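Local coordinates for protein Rab GDP-dissociation inhibitor (Saccharomyces cerevisiae, PDB 3CPI) that inhibits the release of GDP from Rab GTPases such as SEC4 and extracts GDP-bound YPT7 from vacuolar membranes, serving the yeast secretory pathway, at residues I314-V319 with K357-A362; D109-S114 with N324-Q329; T304-I309 with A395-P400; E58-N63 with E389-I394. All coordinates share one frame; numbering follows the deposited sequence.

Overall arrangement
All four contacts involve one mixed beta sheet of the GDI fold. Strand 301-315 pairs with strand 389-400 in interaction 3 and, at its far end, with strand 360-367 in interaction 1, so these two centres lie about 29 Å apart. Interaction 4 sets the end of helix 53-60 on the same strand 389-400, its centre about 20 Å from that of interaction 3, and touches interaction 1 through Ile314 and Phe391. Interaction 2, its centre about 13 Å from that of interaction 1, brings strand 110-120 to strand 328-332. Along the chain interactions 1 and 2 alternate, and interaction 1 is nested within interactions 3 and 4. The sheet thus ties the YPT1-interacting region 106-112 to strands more than 200 residues later.

Interaction 1. Residues I314-V319 with K357-A362; sequences ILNHPV and KGHYLA
Pro318 lies over one face of the Tyr360 ring, its CA 3.8 Å from the ring centroid and only 13° off the normal, a CH-pi contact at the tight end of this antiparallel strand pair. The proline CB and CG continue toward the phenol end, CG reaching 3.3 Å from Tyr360 OH. With CG anti to the carbonyl carbon, a chi1 of -66° sets the Tyr360 ring against His317 O and Pro318. Leu315 and Tyr360 form the hydrogen-bonded pair, Leu315 N to Tyr360 O at 3.0 Å and Tyr360 N to Leu315 O at 2.9 Å; their side chains share a face of the sheet, the CB atoms of the two residues 4.1 Å apart. An alanine here in place of Tyr360 is likely to leave Pro318 without the aromatic face it rests on and the loop after the strand freer to shift. On the other face, Ile314 CG1 runs alongside Leu361 CD2. The solvent side is looser: beyond the last bridge the exposed Asn316 bends its OD1 back to 2.9 Å from His359 ND1, the amide and imidazole planes 72° apart. Strand 343-349 flanks Tyr360, Leu361 and Ala362, Phe74 meets the His359 ring, and on the other side of strand 301-315 the Ile314 backbone is hydrogen-bonded to Glu389 of the adjacent strand 389-400.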
loop_
_atom_site.group_PDB
_atom_site.type_symbol
_atom_site.label_atom_id
_atom_site.label_comp_id
_atom_site.label_asym_id
_atom_site.label_seq_id
_atom_site.Cartn_x
_atom_site.Cartn_y
_atom_site.Cartn_z
ATOM N N ILE A 314 -3.528 7.236 -17.971
ATOM C CA ILE A 314 -2.282 7.491 -18.689
ATOM C C ILE A 314 -2.247 8.946 -19.130
ATOM O O ILE A 314 -3.229 9.471 -19.659
ATOM C CB ILE A 314 -2.101 6.569 -19.912
ATOM C CG1 ILE A 314 -2.078 5.098 -19.480
ATOM C CG2 ILE A 314 -0.805 6.920 -20.659
ATOM C CD1 ILE A 314 -2.015 4.108 -20.637
ATOM N N LEU A 315 -1.109 9.589 -18.891
ATOM C CA LEU A 315 -0.899 10.981 -19.262
ATOM C C LEU A 315 0.332 11.095 -20.168
ATOM O O LEU A 315 1.220 10.239 -20.119
ATOM C CB LEU A 315 -0.712 11.843 -18.005
ATOM C CG LEU A 315 -1.510 11.548 -16.722
ATOM C CD1 LEU A 315 -1.000 12.430 -15.602
ATOM C CD2 LEU A 315 -3.036 11.711 -16.893
ATOM N N ASN A 316 0.366 12.145 -20.991
ATOM C CA ASN A 316 1.516 12.463 -21.857
ATOM C C ASN A 316 2.343 13.628 -21.314
ATOM O O ASN A 316 3.253 14.135 -21.987
ATOM C CB ASN A 316 1.040 12.817 -23.275
ATOM C CG ASN A 316 0.580 11.602 -24.065
ATOM O OD1 ASN A 316 0.638 10.461 -23.583
ATOM N ND2 ASN A 316 0.112 11.842 -25.292
ATOM N N HIS A 317 2.013 14.045 -20.094
ATOM C CA HIS A 317 2.597 15.222 -19.465
ATOM C C HIS A 317 2.583 15.016 -17.950
ATOM O O HIS A 317 1.793 14.211 -17.453
ATOM C CB HIS A 317 1.754 16.447 -19.815
ATOM C CG HIS A 317 0.355 16.374 -19.289
ATOM N ND1 HIS A 317 -0.669 15.765 -19.981
ATOM C CD2 HIS A 317 -0.184 16.809 -18.125
ATOM C CE1 HIS A 317 -1.781 15.842 -19.273
ATOM N NE2 HIS A 317 -1.515 16.471 -18.143
ATOM N N PRO A 318 3.429 15.755 -17.207
ATOM C CA PRO A 318 3.397 15.578 -15.754
ATOM C C PRO A 318 2.145 16.226 -15.178
ATOM O O PRO A 318 1.478 17.008 -15.870
ATOM C CB PRO A 318 4.656 16.318 -15.269
ATOM C CG PRO A 318 5.421 16.711 -16.516
ATOM C CD PRO A 318 4.408 16.778 -17.611
ATOM N N VAL A 319 1.815 15.889 -13.935
ATOM C CA VAL A 319 0.634 16.450 -13.283
ATOM C C VAL A 319 0.871 17.942 -13.054
ATOM O O VAL A 319 1.945 18.331 -12.602
ATOM C CB VAL A 319 0.307 15.702 -11.952
ATOM C CG1 VAL A 319 -0.905 16.310 -11.253
ATOM C CG2 VAL A 319 0.086 14.216 -12.219
ATOM N N LYS A 357 8.967 6.382 -22.115
ATOM C CA LYS A 357 9.429 7.772 -21.999
ATOM C C LYS A 357 8.366 8.777 -22.429
ATOM O O LYS A 357 7.697 8.578 -23.440
ATOM C CB LYS A 357 10.737 7.956 -22.790
ATOM C CG LYS A 357 10.920 9.304 -23.495
ATOM C CD LYS A 357 12.245 9.365 -24.265
ATOM C CE LYS A 357 12.086 10.045 -25.629
ATOM N NZ LYS A 357 11.552 11.438 -25.534
ATOM N N GLY A 358 8.207 9.843 -21.645
ATOM C CA GLY A 358 7.203 10.876 -21.922
ATOM C C GLY A 358 5.795 10.574 -21.428
ATOM O O GLY A 358 4.892 11.403 -21.571
ATOM N N HIS A 359 5.597 9.390 -20.852
ATOM C CA HIS A 359 4.287 8.992 -20.327
ATOM C C HIS A 359 4.274 8.887 -18.796
ATOM O O HIS A 359 5.313 8.635 -18.170
ATOM C CB HIS A 359 3.844 7.664 -20.944
ATOM C CG HIS A 359 3.619 7.726 -22.424
ATOM N ND1 HIS A 359 2.471 8.248 -22.982
ATOM C CD2 HIS A 359 4.394 7.325 -23.460
ATOM C CE1 HIS A 359 2.551 8.172 -24.299
ATOM N NE2 HIS A 359 3.705 7.611 -24.615
ATOM N N TYR A 360 3.093 9.081 -18.208
ATOM C CA TYR A 360 2.895 8.986 -16.754
ATOM C C TYR A 360 1.716 8.079 -16.427
ATOM O O TYR A 360 0.734 8.033 -17.177
ATOM C CB TYR A 360 2.648 10.372 -16.147
ATOM C CG TYR A 360 3.842 11.301 -16.229
ATOM C CD1 TYR A 360 4.192 11.915 -17.433
ATOM C CD2 TYR A 360 4.612 11.570 -15.100
ATOM C CE1 TYR A 360 5.286 12.762 -17.516
ATOM C CE2 TYR A 360 5.708 12.413 -15.170
ATOM C CZ TYR A 360 6.040 13.008 -16.382
ATOM O OH TYR A 360 7.123 13.845 -16.463
ATOM N N LEU A 361 1.821 7.355 -15.312
ATOM C CA LEU A 361 0.690 6.611 -14.776
ATOM C C LEU A 361 0.170 7.324 -13.538
ATOM O O LEU A 361 0.922 7.587 -12.604
ATOM C CB LEU A 361 1.072 5.165 -14.438
ATOM C CG LEU A 361 1.451 4.219 -15.580
ATOM C CD1 LEU A 361 2.115 2.962 -15.033
ATOM C CD2 LEU A 361 0.249 3.873 -16.448
ATOM N N ALA A 362 -1.112 7.655 -13.556
ATOM C CA ALA A 362 -1.773 8.269 -12.418
ATOM C C ALA A 362 -2.915 7.365 -12.001
ATOM O O ALA A 362 -3.895 7.232 -12.727
ATOM C CB ALA A 362 -2.291 9.649 -12.782
#

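Interaction 2. Residues D109-S114 with N324-Q329; sequences DFKQVS and NADSLQ
Strand 110-120 joins strand 328-332 in parallel within the mixed sheet of the GDI fold, and at the entrance to that pairing Ser114 meets Asp326 and Ser327 of the preceding loop. Residues 109-112 also belong to a region that interacts with YPT1. Ser114 is held by both its backbone and its side chain. Its N donates to Ser327 OG at 2.9 Å, with an N-H...O angle of 152°, and its OG donates to Asp326 OD1 at 2.6 Å, approaching from above the carboxylate plane. Ser327 OG donates to Asp326 OD1 at 2.7 Å, nearly in line with that oxygen's C-O bond. One carboxylate oxygen thus accepts from two hydroxyls, and Ser327 OG accepts from the Ser114 backbone while donating to the acid. At chi1 62° the Asp326 CG is tucked between backbone N and carbonyl carbon, which turns the carboxylate back toward Ser114. Lys111 NZ makes a long salt bridge to Asp326 OD1 (3.9 Å) while also donating to Gln112 O. Val113 packs against the start of strand 328-332, its CG1 3.6 Å from Leu328 CA. A water donates to Ser114 OG at 3.2 Å and accepts from Asp326 N.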
loop_
_atom_site.group_PDB
_atom_site.type_symbol
_atom_site.label_atom_id
_atom_site.label_comp_id
_atom_site.label_asym_id
_atom_site.label_seq_id
_atom_site.Cartn_x
_atom_site.Cartn_y
_atom_site.Cartn_z
ATOM N N ASP A 109 14.847 -3.095 -6.165
ATOM C CA ASP A 109 15.501 -1.807 -5.977
ATOM C C ASP A 109 14.484 -0.689 -5.773
ATOM O O ASP A 109 13.853 -0.223 -6.723
ATOM C CB ASP A 109 16.411 -1.498 -7.172
ATOM C CG ASP A 109 17.356 -0.352 -6.901
ATOM O OD1 ASP A 109 17.835 0.253 -7.880
ATOM O OD2 ASP A 109 17.623 -0.052 -5.719
ATOM N N PHE A 110 14.334 -0.270 -4.520
ATOM C CA PHE A 110 13.388 0.783 -4.167
ATOM C C PHE A 110 13.977 2.153 -4.445
ATOM O O PHE A 110 15.043 2.496 -3.928
ATOM C CB PHE A 110 12.948 0.659 -2.707
ATOM C CG PHE A 110 11.936 -0.429 -2.476
ATOM C CD1 PHE A 110 10.575 -0.176 -2.644
ATOM C CD2 PHE A 110 12.340 -1.707 -2.104
ATOM C CE1 PHE A 110 9.633 -1.176 -2.439
ATOM C CE2 PHE A 110 11.404 -2.725 -1.895
ATOM C CZ PHE A 110 10.049 -2.462 -2.065
ATOM N N LYS A 111 13.284 2.919 -5.283
ATOM C CA LYS A 111 13.695 4.279 -5.601
ATOM C C LYS A 111 12.706 5.291 -5.018
ATOM O O LYS A 111 11.490 5.051 -4.987
ATOM C CB LYS A 111 13.854 4.477 -7.120
ATOM C CG LYS A 111 14.212 5.926 -7.526
ATOM C CD LYS A 111 14.027 6.183 -9.019
ATOM C CE LYS A 111 14.233 7.645 -9.361
ATOM N NZ LYS A 111 13.066 8.497 -8.949
ATOM N N GLN A 112 13.262 6.410 -4.556
ATOM C CA GLN A 112 12.513 7.539 -4.031
ATOM C C GLN A 112 11.396 8.015 -4.950
ATOM O O GLN A 112 11.582 8.150 -6.156
ATOM C CB GLN A 112 13.457 8.716 -3.768
ATOM C CG GLN A 112 13.609 9.099 -2.310
ATOM C CD GLN A 112 13.783 10.613 -2.106
ATOM O OE1 GLN A 112 13.269 11.183 -1.135
ATOM N NE2 GLN A 112 14.508 11.261 -3.016
ATOM N N VAL A 113 10.234 8.260 -4.355
ATOM C CA VAL A 113 9.151 8.976 -5.008
ATOM C C VAL A 113 9.454 10.466 -4.843
ATOM O O VAL A 113 9.885 10.909 -3.774
ATOM C CB VAL A 113 7.779 8.568 -4.401
ATOM C CG1 VAL A 113 6.686 9.594 -4.698
ATOM C CG2 VAL A 113 7.384 7.186 -4.904
ATOM N N SER A 114 9.240 11.228 -5.908
ATOM C CA SER A 114 9.727 12.608 -5.974
ATOM C C SER A 114 8.973 13.645 -5.133
ATOM O O SER A 114 9.548 14.669 -4.755
ATOM C CB SER A 114 9.848 13.063 -7.428
ATOM O OG SER A 114 10.895 12.351 -8.069
ATOM N N ASN A 324 6.878 19.423 -12.416
ATOM C CA ASN A 324 7.299 18.321 -13.288
ATOM C C ASN A 324 7.870 17.118 -12.526
ATOM O O ASN A 324 8.877 16.535 -12.942
ATOM C CB ASN A 324 8.292 18.810 -14.367
ATOM C CG ASN A 324 7.791 20.045 -15.119
ATOM O OD1 ASN A 324 6.736 20.019 -15.763
ATOM N ND2 ASN A 324 8.553 21.133 -15.038
ATOM N N ALA A 325 7.229 16.755 -11.414
ATOM C CA ALA A 325 7.663 15.608 -10.614
ATOM C C ALA A 325 7.505 14.312 -11.401
ATOM O O ALA A 325 6.480 14.093 -12.058
ATOM C CB ALA A 325 6.893 15.540 -9.301
ATOM N N ASP A 326 8.529 13.466 -11.346
ATOM C CA ASP A 326 8.500 12.192 -12.052
ATOM C C ASP A 326 7.649 11.140 -11.332
ATOM O O ASP A 326 7.303 10.107 -11.913
ATOM C CB ASP A 326 9.920 11.674 -12.325
ATOM C CG ASP A 326 10.725 11.409 -11.050
ATOM O OD1 ASP A 326 10.170 10.896 -10.050
ATOM O OD2 ASP A 326 11.946 11.683 -11.060
ATOM N N SER A 327 7.317 11.421 -10.070
ATOM C CA SER A 327 6.518 10.531 -9.222
ATOM C C SER A 327 6.043 11.290 -7.993
ATOM O O SER A 327 6.753 12.161 -7.496
ATOM C CB SER A 327 7.329 9.301 -8.797
ATOM O OG SER A 327 8.564 9.675 -8.223
ATOM N N LEU A 328 4.844 10.965 -7.510
ATOM C CA LEU A 328 4.265 11.636 -6.338
ATOM C C LEU A 328 3.010 10.936 -5.803
ATOM O O LEU A 328 2.348 10.180 -6.523
ATOM C CB LEU A 328 3.947 13.114 -6.638
ATOM C CG LEU A 328 2.864 13.413 -7.685
ATOM C CD1 LEU A 328 1.974 14.549 -7.228
ATOM C CD2 LEU A 328 3.461 13.712 -9.075
ATOM N N GLN A 329 2.699 11.195 -4.537
ATOM C CA GLN A 329 1.410 10.832 -3.972
ATOM C C GLN A 329 0.594 12.093 -3.734
ATOM O O GLN A 329 1.131 13.117 -3.296
ATOM C CB GLN A 329 1.572 10.083 -2.651
ATOM C CG GLN A 329 0.250 9.524 -2.108
ATOM C CD GLN A 329 0.409 8.819 -0.780
ATOM O OE1 GLN A 329 0.385 7.596 -0.716
ATOM N NE2 GLN A 329 0.585 9.586 0.286
HETATM O O HOH W 1 11.420 14.544 -10.273
#

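Interaction 3. Residues T304-I309 with A395-P400; sequences TGQRVI and AELFEP
Leu397 O takes two hydrogen bonds from a single residue, Thr304, whose backbone N and side-chain OG1 each lie 3.0 Å away. The two donors approach differently: the hydrogen bond from Thr304 N is almost straight (N-H...O 172°), whereas the hydroxyl comes in from above the carbonyl plane. OG1 also accepts from Gln306 N, forming an ST turn just where the chain turns a corner at Gly305. A chi1 of 57° sets OG1 between the threonine's own N and carbonyl carbon, within reach of both partners, and sends CG2 toward Glu399 CG. A valine here in place of Thr304, lacking the hydroxyl, would probably leave Gln306 N without its acceptor in the turn and Leu397 O with one donor fewer. Beyond this corner, strands 301-315 and 389-400 run antiparallel in the mixed sheet, with Leu397 N bonded to Gln306 O and Val308 exchanging two backbone bonds with Ala395. Arg307 and Glu396 form the intervening non-hydrogen-bonded pair; Arg307 CG lies 4.1 Å from Glu396 CB, while Glu396 OE2 bonds to Ser303. On the opposite face Leu397 spreads its branches, CD1 lying 3.6 Å from Gln306 NE2 and CD2 lying 3.8 Å from Val308 CG1.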
loop_
_atom_site.group_PDB
_atom_site.type_symbol
_atom_site.label_atom_id
_atom_site.label_comp_id
_atom_site.label_asym_id
_atom_site.label_seq_id
_atom_site.Cartn_x
_atom_site.Cartn_y
_atom_site.Cartn_z
ATOM N N THR A 304 -16.555 -6.909 3.716
ATOM C CA THR A 304 -16.471 -5.805 4.655
ATOM C C THR A 304 -17.633 -4.836 4.428
ATOM O O THR A 304 -17.869 -3.937 5.235
ATOM C CB THR A 304 -15.163 -4.998 4.460
ATOM O OG1 THR A 304 -15.100 -4.525 3.108
ATOM C CG2 THR A 304 -13.927 -5.842 4.759
ATOM N N GLY A 305 -18.347 -5.015 3.321
ATOM C CA GLY A 305 -19.321 -4.034 2.864
ATOM C C GLY A 305 -18.684 -3.012 1.932
ATOM O O GLY A 305 -19.383 -2.270 1.247
ATOM N N GLN A 306 -17.352 -2.985 1.903
ATOM C CA GLN A 306 -16.613 -1.992 1.131
ATOM C C GLN A 306 -16.313 -2.413 -0.304
ATOM O O GLN A 306 -15.942 -3.554 -0.570
ATOM C CB GLN A 306 -15.308 -1.621 1.842
ATOM C CG GLN A 306 -15.498 -0.803 3.110
ATOM C CD GLN A 306 -14.178 -0.342 3.711
ATOM O OE1 GLN A 306 -14.035 0.819 4.101
ATOM N NE2 GLN A 306 -13.209 -1.253 3.794
ATOM N N ARG A 307 -16.490 -1.472 -1.222
ATOM C CA ARG A 307 -16.026 -1.614 -2.596
ATOM C C ARG A 307 -15.083 -0.461 -2.914
ATOM O O ARG A 307 -15.313 0.672 -2.492
ATOM C CB ARG A 307 -17.203 -1.631 -3.571
ATOM C CG ARG A 307 -18.022 -2.907 -3.500
ATOM C CD ARG A 307 -19.469 -2.693 -3.910
ATOM N NE ARG A 307 -19.606 -2.350 -5.325
ATOM C CZ ARG A 307 -20.103 -1.201 -5.775
ATOM N NH1 ARG A 307 -20.530 -0.269 -4.925
ATOM N NH2 ARG A 307 -20.185 -0.987 -7.082
ATOM N N VAL A 308 -14.025 -0.761 -3.657
ATOM C CA VAL A 308 -13.036 0.243 -4.061
ATOM C C VAL A 308 -13.060 0.482 -5.582
ATOM O O VAL A 308 -13.090 -0.468 -6.377
ATOM C CB VAL A 308 -11.602 -0.156 -3.586
ATOM C CG1 VAL A 308 -11.225 -1.555 -4.088
ATOM C CG2 VAL A 308 -10.552 0.887 -4.003
ATOM N N ILE A 309 -13.080 1.747 -5.982
ATOM C CA ILE A 309 -12.876 2.083 -7.385
ATOM C C ILE A 309 -11.427 2.508 -7.604
ATOM O O ILE A 309 -10.898 3.335 -6.849
ATOM C CB ILE A 309 -13.871 3.156 -7.920
ATOM C CG1 ILE A 309 -13.668 3.350 -9.434
ATOM C CG2 ILE A 309 -13.773 4.481 -7.115
ATOM C CD1 ILE A 309 -14.694 4.245 -10.110
ATOM N N ALA A 395 -13.609 -3.262 -7.115
ATOM C CA ALA A 395 -13.318 -4.480 -6.380
ATOM C C ALA A 395 -14.008 -4.415 -5.024
ATOM O O ALA A 395 -14.048 -3.356 -4.399
ATOM C CB ALA A 395 -11.820 -4.640 -6.209
ATOM N N GLU A 396 -14.567 -5.542 -4.591
ATOM C CA GLU A 396 -15.149 -5.664 -3.261
ATOM C C GLU A 396 -14.076 -6.185 -2.313
ATOM O O GLU A 396 -13.235 -7.002 -2.694
ATOM C CB GLU A 396 -16.360 -6.604 -3.284
ATOM C CG GLU A 396 -17.174 -6.624 -1.988
ATOM C CD GLU A 396 -18.515 -7.361 -2.110
ATOM O OE1 GLU A 396 -18.744 -8.085 -3.114
ATOM O OE2 GLU A 396 -19.345 -7.216 -1.185
ATOM N N LEU A 397 -14.109 -5.706 -1.080
ATOM C CA LEU A 397 -13.072 -6.015 -0.114
ATOM C C LEU A 397 -13.573 -7.063 0.853
ATOM O O LEU A 397 -14.655 -6.923 1.416
ATOM C CB LEU A 397 -12.628 -4.747 0.633
ATOM C CG LEU A 397 -12.115 -3.547 -0.176
ATOM C CD1 LEU A 397 -11.652 -2.430 0.774
ATOM C CD2 LEU A 397 -10.987 -3.947 -1.106
ATOM N N PHE A 398 -12.774 -8.111 1.037
ATOM C CA PHE A 398 -13.133 -9.224 1.900
ATOM C C PHE A 398 -12.205 -9.366 3.102
ATOM O O PHE A 398 -11.065 -8.895 3.087
ATOM C CB PHE A 398 -13.167 -10.520 1.097
ATOM C CG PHE A 398 -14.184 -10.514 -0.007
ATOM C CD1 PHE A 398 -15.487 -10.935 0.232
ATOM C CD2 PHE A 398 -13.843 -10.072 -1.282
ATOM C CE1 PHE A 398 -16.432 -10.924 -0.780
ATOM C CE2 PHE A 398 -14.779 -10.051 -2.304
ATOM C CZ PHE A 398 -16.077 -10.476 -2.054
ATOM N N GLU A 399 -12.710 -10.019 4.142
ATOM C CA GLU A 399 -11.930 -10.313 5.336
ATOM C C GLU A 399 -12.276 -11.726 5.827
ATOM O O GLU A 399 -13.341 -12.248 5.493
ATOM C CB GLU A 399 -12.174 -9.256 6.425
ATOM C CG GLU A 399 -13.610 -9.192 6.938
ATOM C CD GLU A 399 -13.797 -8.203 8.085
ATOM O OE1 GLU A 399 -12.836 -7.942 8.838
ATOM O OE2 GLU A 399 -14.919 -7.684 8.233
ATOM N N PRO A 400 -11.373 -12.357 6.600
ATOM C CA PRO A 400 -11.679 -13.704 7.089
ATOM C C PRO A 400 -12.859 -13.711 8.067
ATOM O O PRO A 400 -13.088 -12.727 8.790
ATOM C CB PRO A 400 -10.401 -14.126 7.815
ATOM C CG PRO A 400 -9.354 -13.145 7.418
ATOM C CD PRO A 400 -10.058 -11.884 7.066
#

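Interaction 4. Residues E58-N63 with E389-I394; sequences EKFKQN and EKFMGI
Helix 53-60 ends against strand 389-400 of the mixed sheet, which pairs with strand 301-315; here the CA atoms of Phe60 and Phe391 come within 5.6 Å and Lys61 is the first residue to leave helical backbone angles. This helix-on-strand contact joins residues more than 300 positions apart in the GDI fold. The Phe60 side chain crosses that of Phe391 at about a right angle. One face of the Phe60 ring receives the backbone of Phe391, whose carbonyl O lies 4.2 Å above the ring plane, and Lys59 CG lies against the opposite face, toward its rim. The ring carbon CD1 of Phe60 touches Phe391 CB at 3.7 Å, while Phe60 CD2 lies 3.5 Å from Met392 O. Phe60 CB in turn meets the edge of the Phe391 ring in its plane. The absence of a side chain at Gly393 suits this packing, since a CB there would crowd Phe60 CE2. Tyr57 and Leu56 of the same helix also touch Phe391. Lys61 bends at chi2 (-61°), passing its CG 4.1 Å from Phe391 CE1 before the chain extends to the strand. Its ammonium bridges two acceptors: NZ donates to Lys390 O at 2.9 Å, and it forms a salt bridge with Glu389 OE2, also at 2.9 Å, from above the carboxylate plane.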
loop_
_atom_site.group_PDB
_atom_site.type_symbol
_atom_site.label_atom_id
_atom_site.label_comp_id
_atom_site.label_asym_id
_atom_site.label_seq_id
_atom_site.Cartn_x
_atom_site.Cartn_y
_atom_site.Cartn_z
ATOM N N GLU A 58 -6.917 -5.504 -22.609
ATOM C CA GLU A 58 -7.767 -6.700 -22.623
ATOM C C GLU A 58 -8.641 -6.793 -21.374
ATOM O O GLU A 58 -9.809 -7.173 -21.454
ATOM C CB GLU A 58 -6.941 -7.986 -22.773
ATOM C CG GLU A 58 -6.253 -8.182 -24.132
ATOM C CD GLU A 58 -7.202 -8.550 -25.290
ATOM O OE1 GLU A 58 -8.443 -8.604 -25.097
ATOM O OE2 GLU A 58 -6.689 -8.787 -26.411
ATOM N N LYS A 59 -8.069 -6.432 -20.227
ATOM C CA LYS A 59 -8.767 -6.515 -18.947
ATOM C C LYS A 59 -9.870 -5.467 -18.779
ATOM O O LYS A 59 -10.946 -5.787 -18.285
ATOM C CB LYS A 59 -7.762 -6.443 -17.793
ATOM C CG LYS A 59 -8.381 -6.550 -16.400
ATOM C CD LYS A 59 -7.326 -6.841 -15.351
ATOM C CE LYS A 59 -7.974 -7.239 -14.042
ATOM N NZ LYS A 59 -7.398 -8.513 -13.533
ATOM N N PHE A 60 -9.616 -4.230 -19.198
ATOM C CA PHE A 60 -10.539 -3.128 -18.888
ATOM C C PHE A 60 -11.406 -2.617 -20.039
ATOM O O PHE A 60 -12.421 -1.952 -19.802
ATOM C CB PHE A 60 -9.781 -1.954 -18.254
ATOM C CG PHE A 60 -9.217 -2.259 -16.903
ATOM C CD1 PHE A 60 -7.874 -2.581 -16.753
ATOM C CD2 PHE A 60 -10.030 -2.237 -15.777
ATOM C CE1 PHE A 60 -7.347 -2.876 -15.488
ATOM C CE2 PHE A 60 -9.513 -2.531 -14.514
ATOM C CZ PHE A 60 -8.172 -2.849 -14.370
ATOM N N LYS A 61 -11.019 -2.927 -21.273
ATOM C CA LYS A 61 -11.652 -2.316 -22.445
ATOM C C LYS A 61 -12.427 -3.308 -23.300
ATOM O O LYS A 61 -11.874 -4.330 -23.731
ATOM C CB LYS A 61 -10.606 -1.586 -23.295
ATOM C CG LYS A 61 -9.869 -0.458 -22.570
ATOM C CD LYS A 61 -10.823 0.634 -22.120
ATOM C CE LYS A 61 -10.107 1.952 -21.946
ATOM N NZ LYS A 61 -11.055 3.027 -21.557
ATOM N N GLN A 62 -13.705 -2.994 -23.536
ATOM C CA GLN A 62 -14.593 -3.812 -24.379
ATOM C C GLN A 62 -13.912 -4.134 -25.709
ATOM O O GLN A 62 -13.687 -5.296 -26.037
ATOM C CB GLN A 62 -15.928 -3.098 -24.646
ATOM C CG GLN A 62 -16.703 -2.644 -23.403
ATOM C CD GLN A 62 -17.832 -1.644 -23.722
ATOM O OE1 GLN A 62 -18.045 -1.267 -24.880
ATOM N NE2 GLN A 62 -18.556 -1.218 -22.685
ATOM N N ASN A 63 -13.580 -3.089 -26.458
ATOM C CA ASN A 63 -12.860 -3.233 -27.717
ATOM C C ASN A 63 -11.472 -2.589 -27.647
ATOM O O ASN A 63 -11.340 -1.373 -27.841
ATOM C CB ASN A 63 -13.684 -2.711 -28.912
ATOM C CG ASN A 63 -14.897 -1.878 -28.489
ATOM O OD1 ASN A 63 -16.036 -2.342 -28.576
ATOM N ND2 ASN A 63 -14.657 -0.649 -28.031
ATOM N N GLU A 389 -5.961 7.942 -21.560
ATOM C CA GLU A 389 -6.819 6.766 -21.371
ATOM C C GLU A 389 -7.027 6.414 -19.899
ATOM O O GLU A 389 -6.100 6.517 -19.091
ATOM C CB GLU A 389 -6.250 5.549 -22.111
ATOM C CG GLU A 389 -7.270 4.438 -22.366
ATOM C CD GLU A 389 -8.382 4.867 -23.308
ATOM O OE1 GLU A 389 -8.135 4.935 -24.530
ATOM O OE2 GLU A 389 -9.503 5.138 -22.825
ATOM N N LYS A 390 -8.249 5.985 -19.576
ATOM C CA LYS A 390 -8.605 5.505 -18.237
ATOM C C LYS A 390 -8.894 4.009 -18.256
ATOM O O LYS A 390 -9.579 3.522 -19.153
ATOM C CB LYS A 390 -9.837 6.236 -17.707
ATOM C CG LYS A 390 -9.672 7.721 -17.524
ATOM C CD LYS A 390 -10.985 8.335 -17.089
ATOM C CE LYS A 390 -10.896 9.841 -17.035
ATOM N NZ LYS A 390 -12.187 10.431 -16.590
ATOM N N PHE A 391 -8.376 3.292 -17.261
ATOM C CA PHE A 391 -8.666 1.876 -17.079
ATOM C C PHE A 391 -9.261 1.692 -15.684
ATOM O O PHE A 391 -8.533 1.605 -14.695
ATOM C CB PHE A 391 -7.399 1.032 -17.259
ATOM C CG PHE A 391 -6.698 1.250 -18.579
ATOM C CD1 PHE A 391 -6.912 0.379 -19.652
ATOM C CD2 PHE A 391 -5.820 2.321 -18.752
ATOM C CE1 PHE A 391 -6.263 0.576 -20.880
ATOM C CE2 PHE A 391 -5.172 2.527 -19.972
ATOM C CZ PHE A 391 -5.392 1.650 -21.039
ATOM N N MET A 392 -10.585 1.644 -15.612
ATOM C CA MET A 392 -11.285 1.717 -14.334
ATOM C C MET A 392 -11.972 0.419 -13.931
ATOM O O MET A 392 -12.668 -0.210 -14.737
ATOM C CB MET A 392 -12.329 2.833 -14.344
ATOM C CG MET A 392 -11.891 4.142 -14.968
ATOM S SD MET A 392 -12.951 5.502 -14.428
ATOM C CE MET A 392 -14.255 4.636 -13.559
ATOM N N GLY A 393 -11.790 0.042 -12.667
ATOM C CA GLY A 393 -12.405 -1.165 -12.120
ATOM C C GLY A 393 -12.940 -0.985 -10.709
ATOM O O GLY A 393 -12.585 -0.035 -10.003
ATOM N N ILE A 394 -13.816 -1.896 -10.308
ATOM C CA ILE A 394 -14.353 -1.903 -8.960
ATOM C C ILE A 394 -14.087 -3.267 -8.356
ATOM O O ILE A 394 -14.281 -4.294 -9.004
ATOM C CB ILE A 394 -15.865 -1.560 -8.928
ATOM C CG1 ILE A 394 -16.106 -0.147 -9.471
ATOM C CG2 ILE A 394 -16.438 -1.711 -7.513
ATOM C CD1 ILE A 394 -17.559 0.244 -9.545
HETATM O O HOH W 2 -12.082 0.941 -18.197
#